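Local structure of protein (endonuclease) (Salmonella typhimurium, 1BYR) at residues Pro3-Gly8 with Val125-Met130; Leu20-Ser25 with Ile98-Val103; Met33-Thr38 with Ile92-Val97; Thr38-Met43 with Phe112-Glu117; Thr107-Phe112 with Ser121-Val126. The protein is an endonuclease of the PLD-like family, built on a mixed beta sheet flanked by helices and found here as a two-subunit assembly. All blocks are in the same frame, centred on the assembly; numbering follows the deposited sequence.

Interaction 1: residues Pro3-Gly8 with Val125-Met130; sequences PSVQVG and VVIWNM
With CG of Trp-128 anti to its own carbonyl carbon (chi1 -57°) and the Gln-6 chain extended beyond CG, indole and amide meet above the same face of the sheet, although Gln-6 pairs in register with Val-126. Trp-128 NE1 donates to Gln-6 OE1 at 3.0 Å. The indole nitrogen lies in the amide plane, on a lone pair of OE1, whereas OE1 is tilted from the ring plane; the N-H...O angle of 139° shows that the bond is bent rather than straight. Nearby, Ser-4 OG comes obliquely to within 3.7 Å of Trp-128 CD1, and a water accepts from Ser-4 OG while donating to Asn-129 OD1.

The other face is apolar. Val-7 CG2 lies alongside Val-125 CG1 at 3.7 Å, and Val-5 CG2 beside Ile-127 CG2 at 4.2 Å. Past the strand end, Pro-3 CB rests on Met-130 CG at 3.6 Å. Backbone bonds such as Val-126 N to Gln-6 O, 2.9 Å, set the register.

Helix 14-25 covers the Gln-6 and Trp-128 face; Met-130 and Leu-133 of the second subunit pack on Val-5 and Val-7. The strand axes run 167° apart, an antiparallel pair in which strand 4-10 forms an outermost strand of the chain's mixed sheet, in the alpha/beta fold of the PLD-like family.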
# COMPACT_ATOMS: atom_id res chain seq x y z
N PRO A 3 -17.42 5.17 11.23
CA PRO A 3 -16.23 4.94 10.41
C PRO A 3 -15.49 6.25 10.12
O PRO A 3 -16.10 7.30 9.95
CB PRO A 3 -16.78 4.31 9.13
CG PRO A 3 -18.21 4.70 9.09
CD PRO A 3 -18.67 4.92 10.49
N SER A 4 -14.15 6.18 10.11
CA SER A 4 -13.32 7.35 9.84
C SER A 4 -11.99 6.88 9.27
O SER A 4 -11.64 5.71 9.38
CB SER A 4 -13.07 8.15 11.11
OG SER A 4 -12.33 7.39 12.04
N VAL A 5 -11.24 7.80 8.65
CA VAL A 5 -9.96 7.42 8.07
C VAL A 5 -8.86 8.42 8.42
O VAL A 5 -9.07 9.63 8.41
CB VAL A 5 -10.05 7.33 6.51
CG1 VAL A 5 -8.72 6.86 5.94
CG2 VAL A 5 -11.16 6.37 6.10
N GLN A 6 -7.69 7.90 8.75
CA GLN A 6 -6.55 8.73 9.10
C GLN A 6 -5.45 8.37 8.12
O GLN A 6 -5.42 7.24 7.64
CB GLN A 6 -6.05 8.41 10.51
CG GLN A 6 -6.61 9.28 11.61
CD GLN A 6 -6.04 8.91 12.94
OE1 GLN A 6 -6.44 7.92 13.54
NE2 GLN A 6 -5.08 9.69 13.41
N VAL A 7 -4.56 9.32 7.83
CA VAL A 7 -3.43 9.06 6.93
C VAL A 7 -2.17 9.65 7.53
O VAL A 7 -2.21 10.64 8.26
CB VAL A 7 -3.60 9.68 5.51
CG1 VAL A 7 -2.54 9.13 4.56
CG2 VAL A 7 -4.96 9.36 4.96
N GLY A 8 -1.04 9.03 7.19
CA GLY A 8 0.26 9.48 7.65
C GLY A 8 1.22 9.23 6.50
O GLY A 8 0.95 8.37 5.66
N VAL A 125 -2.67 4.35 5.70
CA VAL A 125 -4.00 4.78 6.08
C VAL A 125 -4.57 3.81 7.09
O VAL A 125 -4.26 2.61 7.08
CB VAL A 125 -4.96 4.85 4.86
CG1 VAL A 125 -4.45 5.88 3.86
CG2 VAL A 125 -5.10 3.48 4.22
N VAL A 126 -5.37 4.34 8.02
CA VAL A 126 -6.04 3.51 8.99
C VAL A 126 -7.52 3.77 8.84
O VAL A 126 -7.99 4.89 9.07
CB VAL A 126 -5.59 3.80 10.44
CG1 VAL A 126 -6.40 2.94 11.41
CG2 VAL A 126 -4.09 3.49 10.61
N ILE A 127 -8.25 2.75 8.40
CA ILE A 127 -9.69 2.84 8.19
C ILE A 127 -10.35 2.25 9.43
O ILE A 127 -10.40 1.03 9.60
CB ILE A 127 -10.13 2.04 6.93
CG1 ILE A 127 -9.31 2.49 5.72
CG2 ILE A 127 -11.62 2.25 6.66
CD1 ILE A 127 -9.31 1.51 4.55
N TRP A 128 -10.84 3.13 10.29
CA TRP A 128 -11.47 2.74 11.55
C TRP A 128 -12.95 2.40 11.50
O TRP A 128 -13.74 3.05 10.81
CB TRP A 128 -11.33 3.85 12.58
CG TRP A 128 -9.95 4.29 12.88
CD1 TRP A 128 -9.27 5.34 12.31
CD2 TRP A 128 -9.08 3.76 13.89
NE1 TRP A 128 -8.04 5.49 12.91
CE2 TRP A 128 -7.90 4.53 13.88
CE3 TRP A 128 -9.19 2.70 14.80
CZ2 TRP A 128 -6.84 4.28 14.75
CZ3 TRP A 128 -8.13 2.46 15.66
CH2 TRP A 128 -6.98 3.25 15.63
N ASN A 129 -13.32 1.39 12.27
CA ASN A 129 -14.70 0.99 12.43
C ASN A 129 -15.52 0.78 11.16
O ASN A 129 -16.51 1.46 10.91
CB ASN A 129 -15.40 2.00 13.35
CG ASN A 129 -14.69 2.13 14.69
OD1 ASN A 129 -14.09 3.16 15.03
ND2 ASN A 129 -14.73 1.07 15.48
N MET A 130 -15.08 -0.19 10.37
CA MET A 130 -15.75 -0.58 9.14
C MET A 130 -15.69 -2.09 9.17
O MET A 130 -14.86 -2.71 8.51
CB MET A 130 -15.00 -0.05 7.91
CG MET A 130 -15.29 1.40 7.60
SD MET A 130 -14.96 1.85 5.88
CE MET A 130 -16.24 0.98 5.04
O HOH W 1 -13.93 6.14 14.19

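Interaction 2: residues Leu20-Ser25 with Ile98-Val103; sequences LSAIDS and IIVDNV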
# COMPACT_ATOMS: atom_id res chain seq x y z
N LEU A 20 1.81 2.84 14.49
CA LEU A 20 1.99 2.51 15.92
C LEU A 20 0.68 2.74 16.68
O LEU A 20 0.31 1.96 17.55
CB LEU A 20 3.11 3.36 16.54
CG LEU A 20 4.49 2.94 16.01
CD1 LEU A 20 5.54 3.97 16.39
CD2 LEU A 20 4.84 1.56 16.56
N SER A 21 -0.05 3.79 16.31
CA SER A 21 -1.34 4.12 16.93
C SER A 21 -2.35 3.00 16.71
O SER A 21 -3.15 2.68 17.60
CB SER A 21 -1.90 5.42 16.35
OG SER A 21 -3.21 5.69 16.83
N ALA A 22 -2.34 2.40 15.53
CA ALA A 22 -3.27 1.32 15.25
C ALA A 22 -2.94 0.09 16.11
O ALA A 22 -3.84 -0.53 16.67
CB ALA A 22 -3.22 0.95 13.75
N ILE A 23 -1.67 -0.25 16.22
CA ILE A 23 -1.28 -1.41 17.01
C ILE A 23 -1.56 -1.15 18.49
O ILE A 23 -2.12 -1.99 19.19
CB ILE A 23 0.21 -1.75 16.78
CG1 ILE A 23 0.40 -2.18 15.33
CG2 ILE A 23 0.66 -2.87 17.75
CD1 ILE A 23 1.84 -2.09 14.85
N ASP A 24 -1.22 0.05 18.94
CA ASP A 24 -1.44 0.46 20.32
C ASP A 24 -2.92 0.50 20.72
O ASP A 24 -3.26 0.46 21.90
CB ASP A 24 -0.85 1.84 20.56
CG ASP A 24 0.66 1.82 20.68
OD1 ASP A 24 1.25 0.72 20.83
OD2 ASP A 24 1.25 2.92 20.63
N SER A 25 -3.79 0.60 19.72
CA SER A 25 -5.23 0.67 19.97
C SER A 25 -5.92 -0.67 20.13
O SER A 25 -7.04 -0.74 20.64
CB SER A 25 -5.92 1.42 18.83
OG SER A 25 -6.33 0.52 17.80
N ILE A 98 -2.53 -4.40 8.60
CA ILE A 98 -2.77 -4.68 10.01
C ILE A 98 -4.28 -4.54 10.25
O ILE A 98 -4.85 -3.47 10.07
CB ILE A 98 -2.03 -3.69 10.96
CG1 ILE A 98 -0.51 -3.80 10.77
CG2 ILE A 98 -2.34 -4.04 12.42
CD1 ILE A 98 0.32 -2.95 11.74
N ILE A 99 -4.92 -5.66 10.59
CA ILE A 99 -6.35 -5.68 10.87
C ILE A 99 -6.48 -5.70 12.40
O ILE A 99 -6.05 -6.64 13.06
CB ILE A 99 -7.02 -6.95 10.29
CG1 ILE A 99 -6.73 -7.06 8.79
CG2 ILE A 99 -8.52 -6.88 10.52
CD1 ILE A 99 -6.85 -8.48 8.26
N VAL A 100 -7.10 -4.66 12.95
CA VAL A 100 -7.25 -4.52 14.40
C VAL A 100 -8.68 -4.69 14.94
O VAL A 100 -9.64 -4.07 14.44
CB VAL A 100 -6.71 -3.14 14.84
CG1 VAL A 100 -6.79 -2.97 16.36
CG2 VAL A 100 -5.27 -3.00 14.37
N ASP A 101 -8.83 -5.56 15.93
CA ASP A 101 -10.11 -5.80 16.58
C ASP A 101 -11.26 -6.13 15.62
O ASP A 101 -12.41 -5.76 15.87
CB ASP A 101 -10.45 -4.59 17.46
CG ASP A 101 -9.49 -4.43 18.64
OD1 ASP A 101 -8.76 -5.40 18.93
OD2 ASP A 101 -9.45 -3.35 19.26
N ASN A 102 -10.95 -6.82 14.54
CA ASN A 102 -11.96 -7.24 13.57
C ASN A 102 -12.81 -6.14 12.95
O ASN A 102 -13.83 -6.42 12.32
CB ASN A 102 -12.87 -8.29 14.21
CG ASN A 102 -13.70 -9.04 13.19
OD1 ASN A 102 -13.23 -9.98 12.54
ND2 ASN A 102 -14.95 -8.63 13.04
N VAL A 103 -12.43 -4.88 13.12
CA VAL A 103 -13.20 -3.78 12.55
C VAL A 103 -12.36 -2.66 11.98
O VAL A 103 -12.89 -1.75 11.34
CB VAL A 103 -14.16 -3.16 13.58
CG1 VAL A 103 -14.95 -4.23 14.29
CG2 VAL A 103 -13.38 -2.32 14.55
O HOH W 2 -8.76 -0.55 17.73
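Ile-23 and Ile-98 touch through their outermost methyls, CD1 of Ile-23 to CD1 of Ile-98 at 3.6 Å, and the two chains cross at about a right angle. Ile-98 CG1 is anti to its carbonyl carbon (chi1 -62°) and the chain is extended beyond CG1, which together send CD1 out from the strand to the helix. The second apolar point is Val-100 CG2, 4.5 Å from Ala-22 CB. The valine methyls also lie against oxygens: Val-100 CG2 is 3.7 Å from Ala-22 O and Val-100 CG1 is 3.8 Å from Ser-25 OG, so one residue reaches from Ala-22 to Ser-25 with its two branches.

Around this first shell sits a polar layer. Ser-25 OG turns back to donate to Ala-22 O at 2.9 Å, which fixes the hydroxyl and leaves its oxygen to accept from a water at 2.7 Å. The same water donates to Asp-101 OD2, a longer bond of 3.3 Å, and so joins the helix segment to the turn after the strand.

Asp-101 is itself positioned by backbone N-H groups of residues 27-29, leading into strand 29-34: OD1 accepts from Thr-28 N and Ser-29 N, OD2 from Lys-27 N. On the apolar side Ile-98 also meets Ile-30, Met-32 and Phe-112, while Ile-23 leans on Ala-45 of helix 40-51. Helix and strand axes run 8.7 Å apart at 37°, the packing of a helix on the face of a sheet, with Asp-101, probably the family's signature aspartate, just beyond the strand.

Interaction 3: residues Met33-Thr38 with Ile92-Val97; sequences MAYSFT and IQHDKV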
# COMPACT_ATOMS: atom_id res chain seq x y z
N MET A 33 -0.23 -8.83 8.04
CA MET A 33 0.35 -9.37 6.81
C MET A 33 1.52 -8.44 6.51
O MET A 33 1.36 -7.22 6.56
CB MET A 33 -0.63 -9.29 5.62
CG MET A 33 -1.98 -10.00 5.79
SD MET A 33 -3.01 -9.92 4.29
CE MET A 33 -2.41 -11.30 3.34
N ALA A 34 2.68 -8.99 6.20
CA ALA A 34 3.81 -8.15 5.90
C ALA A 34 4.72 -8.74 4.84
O ALA A 34 4.78 -9.94 4.66
CB ALA A 34 4.61 -7.90 7.16
N TYR A 35 5.43 -7.86 4.13
CA TYR A 35 6.41 -8.29 3.15
C TYR A 35 7.66 -8.14 4.04
O TYR A 35 7.78 -8.86 5.02
CB TYR A 35 6.43 -7.32 1.97
CG TYR A 35 7.56 -7.54 0.99
CD1 TYR A 35 8.01 -8.82 0.67
CD2 TYR A 35 8.18 -6.46 0.36
CE1 TYR A 35 9.05 -9.01 -0.23
CE2 TYR A 35 9.22 -6.65 -0.54
CZ TYR A 35 9.65 -7.92 -0.84
OH TYR A 35 10.66 -8.11 -1.75
N SER A 36 8.55 -7.20 3.75
CA SER A 36 9.70 -7.00 4.62
C SER A 36 9.23 -6.72 6.05
O SER A 36 8.52 -5.75 6.29
CB SER A 36 10.52 -5.84 4.11
OG SER A 36 10.69 -5.97 2.73
N PHE A 37 9.66 -7.56 7.00
CA PHE A 37 9.25 -7.49 8.40
C PHE A 37 10.51 -7.26 9.26
O PHE A 37 11.12 -8.22 9.72
CB PHE A 37 8.58 -8.83 8.72
CG PHE A 37 7.90 -8.91 10.06
CD1 PHE A 37 6.73 -8.21 10.32
CD2 PHE A 37 8.40 -9.76 11.04
CE1 PHE A 37 6.07 -8.35 11.54
CE2 PHE A 37 7.75 -9.90 12.27
CZ PHE A 37 6.58 -9.20 12.51
N THR A 38 10.87 -6.00 9.50
CA THR A 38 12.10 -5.70 10.26
C THR A 38 12.13 -4.56 11.30
O THR A 38 13.00 -4.57 12.18
CB THR A 38 13.29 -5.42 9.29
OG1 THR A 38 13.04 -4.19 8.59
CG2 THR A 38 13.47 -6.53 8.28
N ILE A 92 5.60 -13.09 -4.34
CA ILE A 92 5.77 -12.11 -3.26
C ILE A 92 4.45 -11.90 -2.50
O ILE A 92 3.43 -11.59 -3.11
CB ILE A 92 6.20 -10.69 -3.78
CG1 ILE A 92 7.46 -10.78 -4.65
CG2 ILE A 92 6.47 -9.76 -2.58
CD1 ILE A 92 8.02 -9.42 -4.99
N GLN A 93 4.45 -12.13 -1.18
CA GLN A 93 3.26 -11.85 -0.37
C GLN A 93 3.54 -10.39 -0.05
O GLN A 93 4.17 -10.06 0.96
CB GLN A 93 3.22 -12.66 0.93
CG GLN A 93 1.81 -12.83 1.47
CD GLN A 93 1.77 -13.14 2.96
OE1 GLN A 93 1.94 -12.27 3.79
NE2 GLN A 93 1.54 -14.39 3.28
N HIS A 94 3.09 -9.52 -0.94
CA HIS A 94 3.35 -8.08 -0.87
C HIS A 94 2.52 -7.18 0.05
O HIS A 94 2.86 -6.00 0.21
CB HIS A 94 3.34 -7.53 -2.30
CG HIS A 94 4.13 -6.27 -2.50
ND1 HIS A 94 3.55 -5.09 -2.88
CD2 HIS A 94 5.45 -6.01 -2.33
CE1 HIS A 94 4.48 -4.14 -2.97
NE2 HIS A 94 5.64 -4.68 -2.63
N ASP A 95 1.45 -7.71 0.65
CA ASP A 95 0.59 -6.92 1.53
C ASP A 95 1.30 -6.36 2.76
O ASP A 95 2.15 -7.02 3.35
CB ASP A 95 -0.59 -7.75 2.04
CG ASP A 95 -1.37 -8.42 0.93
OD1 ASP A 95 -1.01 -9.55 0.55
OD2 ASP A 95 -2.35 -7.81 0.43
N LYS A 96 0.93 -5.13 3.14
CA LYS A 96 1.45 -4.46 4.34
C LYS A 96 0.14 -4.06 5.00
O LYS A 96 -0.36 -2.95 4.85
CB LYS A 96 2.29 -3.22 3.97
CG LYS A 96 3.36 -3.47 2.92
CD LYS A 96 2.83 -3.13 1.51
CE LYS A 96 3.95 -2.83 0.51
NZ LYS A 96 4.91 -3.96 0.40
N VAL A 97 -0.42 -5.01 5.74
CA VAL A 97 -1.72 -4.82 6.36
C VAL A 97 -1.80 -5.21 7.84
O VAL A 97 -1.22 -6.20 8.27
CB VAL A 97 -2.78 -5.68 5.61
CG1 VAL A 97 -4.10 -5.73 6.40
CG2 VAL A 97 -2.99 -5.14 4.19
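Tyr-35 can be followed outward against the loop 92-97. Tyr-35 CB lies 3.7 Å from Gln-93 O. Because CG stands anti to the backbone N (chi1 171°), the ring then runs out along the loop, with two neighbours on the same side of its plane. Near CD2, the ring meets His-94, with CD2 of Tyr-35 and CD2 of His-94 3.9 Å apart and the planes inclined at 52°, an oblique pair. Near CD1 and CE1, Ile-92 CG2 comes over the ring face and makes a CH-pi contact, 4.0 Å from the centroid of the Tyr-35 ring and 28° off the normal. Further out, Tyr-35 CZ is 4.1 Å from Ile-92 CG2.

At the other end, Met-33 and Asp-95 lie side by side: CB of Met-33 is 3.9 Å from CB of Asp-95, and the bend at chi3 brings CE to Asp-95 OD1. Met-33 and Val-97 form an antiparallel hydrogen-bonded pair, in which Met-33 N donates to Val-97 O at 2.8 Å. Within the loop, Lys-96 folds back so that NZ donates to His-94 O at 2.9 Å, and the amine stands above the rim of the imidazole.

The polar ends look to other partners. His-94 ND1 bonds to Glu-122 of the second subunit, Asp-95 OD1 to Ser-121 of the second subunit and OD2 to His-140, and Gln-93 NE2 to Asp-87. His-94, Lys-96 and Asp-101 have the spacing of the HxKxxxxD signature of PLD proteins, here begun on a loop that enters strand 97-100 at the subunit interface.

Interaction 4: residues Thr38-Met43 with Phe112-Glu117; sequences TAPDIM and FTKAAE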
# COMPACT_ATOMS: atom_id res chain seq x y z
N THR A 38 10.87 -6.00 9.50
CA THR A 38 12.10 -5.70 10.26
C THR A 38 12.13 -4.56 11.30
O THR A 38 13.00 -4.57 12.18
CB THR A 38 13.29 -5.42 9.29
OG1 THR A 38 13.04 -4.19 8.59
CG2 THR A 38 13.47 -6.53 8.28
N ALA A 39 11.24 -3.59 11.20
CA ALA A 39 11.26 -2.44 12.12
C ALA A 39 11.16 -2.75 13.62
O ALA A 39 10.11 -3.16 14.12
CB ALA A 39 10.17 -1.45 11.73
N PRO A 40 12.26 -2.53 14.37
CA PRO A 40 12.24 -2.81 15.82
C PRO A 40 11.07 -2.15 16.56
O PRO A 40 10.45 -2.77 17.41
CB PRO A 40 13.60 -2.31 16.30
CG PRO A 40 14.48 -2.40 15.09
CD PRO A 40 13.57 -2.02 13.94
N ASP A 41 10.76 -0.90 16.22
CA ASP A 41 9.67 -0.16 16.84
C ASP A 41 8.32 -0.87 16.67
O ASP A 41 7.51 -0.93 17.60
CB ASP A 41 9.58 1.24 16.24
CG ASP A 41 9.11 1.22 14.80
OD1 ASP A 41 9.85 0.70 13.94
OD2 ASP A 41 8.00 1.72 14.54
N ILE A 42 8.09 -1.41 15.47
CA ILE A 42 6.86 -2.14 15.16
C ILE A 42 6.80 -3.44 15.99
O ILE A 42 5.74 -3.80 16.54
CB ILE A 42 6.81 -2.51 13.63
CG1 ILE A 42 6.85 -1.23 12.79
CG2 ILE A 42 5.52 -3.28 13.30
CD1 ILE A 42 5.67 -0.32 13.01
N MET A 43 7.92 -4.15 16.07
CA MET A 43 7.98 -5.40 16.83
C MET A 43 7.71 -5.15 18.31
O MET A 43 6.95 -5.88 18.94
CB MET A 43 9.35 -6.06 16.66
CG MET A 43 9.77 -6.23 15.19
SD MET A 43 8.52 -7.05 14.14
CE MET A 43 8.98 -6.36 12.49
N PHE A 112 6.85 -2.58 6.91
CA PHE A 112 7.22 -2.49 8.30
C PHE A 112 8.72 -2.59 8.47
O PHE A 112 9.27 -3.56 9.02
CB PHE A 112 6.44 -3.56 9.08
CG PHE A 112 4.95 -3.50 8.83
CD1 PHE A 112 4.21 -2.42 9.28
CD2 PHE A 112 4.32 -4.46 8.06
CE1 PHE A 112 2.86 -2.29 8.96
CE2 PHE A 112 2.99 -4.34 7.73
CZ PHE A 112 2.25 -3.25 8.18
N THR A 113 9.38 -1.55 7.97
CA THR A 113 10.82 -1.43 7.99
C THR A 113 11.24 -0.03 8.35
O THR A 113 10.45 0.92 8.32
CB THR A 113 11.42 -1.69 6.60
OG1 THR A 113 11.05 -0.61 5.72
CG2 THR A 113 10.91 -3.00 6.03
N LYS A 114 12.52 0.06 8.65
CA LYS A 114 13.19 1.31 9.01
C LYS A 114 13.18 2.27 7.77
O LYS A 114 12.83 3.47 7.88
CB LYS A 114 14.64 1.00 9.45
CG LYS A 114 14.87 -0.46 9.99
CD LYS A 114 14.60 -1.61 8.94
CE LYS A 114 15.57 -1.66 7.75
NZ LYS A 114 15.05 -0.96 6.53
N ALA A 115 13.55 1.74 6.61
CA ALA A 115 13.57 2.54 5.39
C ALA A 115 12.19 3.13 5.12
O ALA A 115 12.06 4.27 4.71
CB ALA A 115 14.03 1.69 4.22
N ALA A 116 11.14 2.35 5.39
CA ALA A 116 9.77 2.80 5.19
C ALA A 116 9.36 3.94 6.14
O ALA A 116 8.54 4.80 5.79
CB ALA A 116 8.81 1.64 5.38
N GLU A 117 9.93 3.93 7.34
CA GLU A 117 9.64 4.92 8.36
C GLU A 117 10.39 6.24 8.24
O GLU A 117 9.85 7.31 8.51
CB GLU A 117 9.96 4.36 9.76
CG GLU A 117 9.36 2.99 10.05
CD GLU A 117 9.68 2.46 11.46
OE1 GLU A 117 10.86 2.54 11.89
OE2 GLU A 117 8.76 1.97 12.14
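Two successive amides, Thr-38 N at 3.0 Å and Ala-39 N at 2.9 Å, converge on the single carbonyl oxygen Phe-112 O, the first nearly along the C=O axis and the second 37° above the carbonyl plane. This double grip brings together the starts of two helices, since Ala-39 and Thr-113 are their N-cap residues.

Thr-113 caps its helix through the side chain. OG1, placed between the backbone N and the carbonyl carbon (chi1 69°), accepts from Ala-116 N at 3.0 Å. Across the contact, the nearest atoms to Thr-38 OG1 are Thr-113 CG2 at 3.5 Å and Lys-114 CD at a tight 3.0 Å. This hydroxyl is buried with no polar partner in the model.

Deeper in, Ala-39 CB packs 3.7 Å from Glu-117 OE2, and Ile-42 CG2 reaches Phe-112 CD1 obliquely at 4.3 Å. The Asp-41 and Glu-117 carboxylates come from opposite directions with OD1 of Asp-41 and OE2 of Glu-117 only 2.5 Å apart. One of the acids may be protonated, but the geometry is doubtful. Glu-117 OE1 has a firmer partner, a salt bridge to Arg-16 of helix 14-25.

The contact thus ties the starts of helix 40-51 and helix 114-118 together through two amides on Phe-112 O, with the Phe-112 ring packed on strand 29-34 of the PLD-like alpha/beta fold.

Interaction 5: residues Thr107-Phe112 with Ser121-Val126; sequences TGSFNF and SENAVV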
# COMPACT_ATOMS: atom_id res chain seq x y z
N THR A 107 -3.49 -0.02 6.07
CA THR A 107 -2.93 -0.51 4.81
C THR A 107 -2.28 0.65 4.08
O THR A 107 -2.30 1.78 4.58
CB THR A 107 -3.98 -1.18 3.90
OG1 THR A 107 -3.30 -1.84 2.82
CG2 THR A 107 -4.96 -0.15 3.32
N GLY A 108 -1.68 0.39 2.93
CA GLY A 108 -1.01 1.45 2.18
C GLY A 108 0.28 0.94 1.56
O GLY A 108 0.42 -0.25 1.31
N SER A 109 1.23 1.83 1.28
CA SER A 109 2.49 1.40 0.69
C SER A 109 3.52 1.03 1.75
O SER A 109 4.43 0.25 1.50
CB SER A 109 3.08 2.51 -0.19
OG SER A 109 3.62 3.57 0.58
N PHE A 110 3.34 1.61 2.94
CA PHE A 110 4.24 1.45 4.08
C PHE A 110 4.64 0.02 4.51
O PHE A 110 3.80 -0.75 5.01
CB PHE A 110 3.62 2.21 5.27
CG PHE A 110 4.48 2.26 6.53
CD1 PHE A 110 4.39 1.25 7.49
CD2 PHE A 110 5.28 3.35 6.81
CE1 PHE A 110 5.08 1.35 8.70
CE2 PHE A 110 5.98 3.45 8.02
CZ PHE A 110 5.87 2.46 8.96
N ASN A 111 5.91 -0.34 4.29
CA ASN A 111 6.40 -1.66 4.71
C ASN A 111 6.83 -1.49 6.15
O ASN A 111 7.17 -0.38 6.58
CB ASN A 111 7.61 -2.12 3.91
CG ASN A 111 7.24 -2.72 2.59
OD1 ASN A 111 7.48 -2.12 1.54
ND2 ASN A 111 6.66 -3.89 2.62
N PHE A 112 6.85 -2.58 6.91
CA PHE A 112 7.22 -2.49 8.30
C PHE A 112 8.72 -2.59 8.47
O PHE A 112 9.27 -3.56 9.02
CB PHE A 112 6.44 -3.56 9.08
CG PHE A 112 4.95 -3.50 8.83
CD1 PHE A 112 4.21 -2.42 9.28
CD2 PHE A 112 4.32 -4.46 8.06
CE1 PHE A 112 2.86 -2.29 8.96
CE2 PHE A 112 2.99 -4.34 7.73
CZ PHE A 112 2.25 -3.25 8.18
N SER A 121 9.32 7.67 0.46
CA SER A 121 8.07 8.41 0.47
C SER A 121 7.06 7.27 0.54
O SER A 121 7.14 6.29 -0.23
CB SER A 121 7.87 9.22 -0.82
OG SER A 121 6.61 9.86 -0.78
N GLU A 122 6.15 7.36 1.50
CA GLU A 122 5.13 6.33 1.71
C GLU A 122 3.87 6.97 2.24
O GLU A 122 3.86 8.13 2.62
CB GLU A 122 5.55 5.30 2.78
CG GLU A 122 6.96 4.79 2.72
CD GLU A 122 7.08 3.53 1.90
OE1 GLU A 122 6.09 3.14 1.26
OE2 GLU A 122 8.18 2.94 1.90
N ASN A 123 2.81 6.18 2.25
CA ASN A 123 1.55 6.62 2.83
C ASN A 123 1.00 5.42 3.57
O ASN A 123 1.17 4.27 3.14
CB ASN A 123 0.56 7.08 1.75
CG ASN A 123 0.03 5.94 0.91
OD1 ASN A 123 0.66 5.52 -0.05
ND2 ASN A 123 -1.13 5.43 1.27
N ALA A 124 0.38 5.66 4.72
CA ALA A 124 -0.27 4.61 5.48
C ALA A 124 -1.63 5.17 5.85
O ALA A 124 -1.74 6.34 6.23
CB ALA A 124 0.53 4.27 6.77
N VAL A 125 -2.67 4.35 5.70
CA VAL A 125 -4.00 4.78 6.08
C VAL A 125 -4.57 3.81 7.09
O VAL A 125 -4.26 2.61 7.08
CB VAL A 125 -4.96 4.85 4.86
CG1 VAL A 125 -4.45 5.88 3.86
CG2 VAL A 125 -5.10 3.48 4.22
N VAL A 126 -5.37 4.34 8.02
CA VAL A 126 -6.04 3.51 8.99
C VAL A 126 -7.52 3.77 8.84
O VAL A 126 -7.99 4.89 9.07
CB VAL A 126 -5.59 3.80 10.44
CG1 VAL A 126 -6.40 2.94 11.41
CG2 VAL A 126 -4.09 3.49 10.61
O HOH W 3 8.65 0.56 1.90
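Ser-109 and Glu-122 mark the tight part of the contact. Ser-109 OG donates to Glu-122 OE1 at 2.6 Å, on the carboxylate's anti lone pair, and also accepts from Asn-123 N at 3.2 Å, a placement that follows from OG standing between the backbone N and the carbonyl carbon (chi1 74°). The serine thus clasps the strand with its hydroxyl while Ser-109 N donates to Asn-123 O at 3.1 Å; Phe-110 N adds a weak bond to that oxygen. Ahead of it, Thr-107 and Val-125 form a hydrogen-bonded antiparallel pair, with Val-125 CG2 pressed to 3.3 Å from Thr-107 O.

The other side is looser. Phe-110 CB merely rests on Ala-124 CB at 4.0 Å before its ring leads off towards helix 14-25. Asn-111 reaches Glu-122 through a water, which donates to Asn-111 OD1 at 2.9 Å and to Glu-122 OE2 at a distance too short to trust.

Glu-122 OE1 is bound as well by His-94 of the second subunit. Gly-108, Ser-109 and Asn-111 match the GSxN element of PLD-family proteins, here at the end of strand 104-108 and facing the second subunit.

Four of the five interactions reach one mixed sheet; interaction 4 joins helix starts beside it. Interactions 1 and 5 both use strand 122-128, share Val-125 and Val-126 and have centres 12 Å apart. They pair it with strand 4-10 and strand 104-108, its two neighbours. Interaction 2 nests inside the long chain loop closed by interaction 1, packing helix 14-25 on strand 97-100, and interaction 3 nests inside interaction 2. Interactions 3 and 4 share Thr-38, interactions 4 and 5 share Phe-112, and centres in both pairs lie 11 to 12 Å apart. Interactions 1, 3 and 5 touch the second subunit, so the loop bearing His-94 and Lys-96 and the GSxN element come together at the dimer interface.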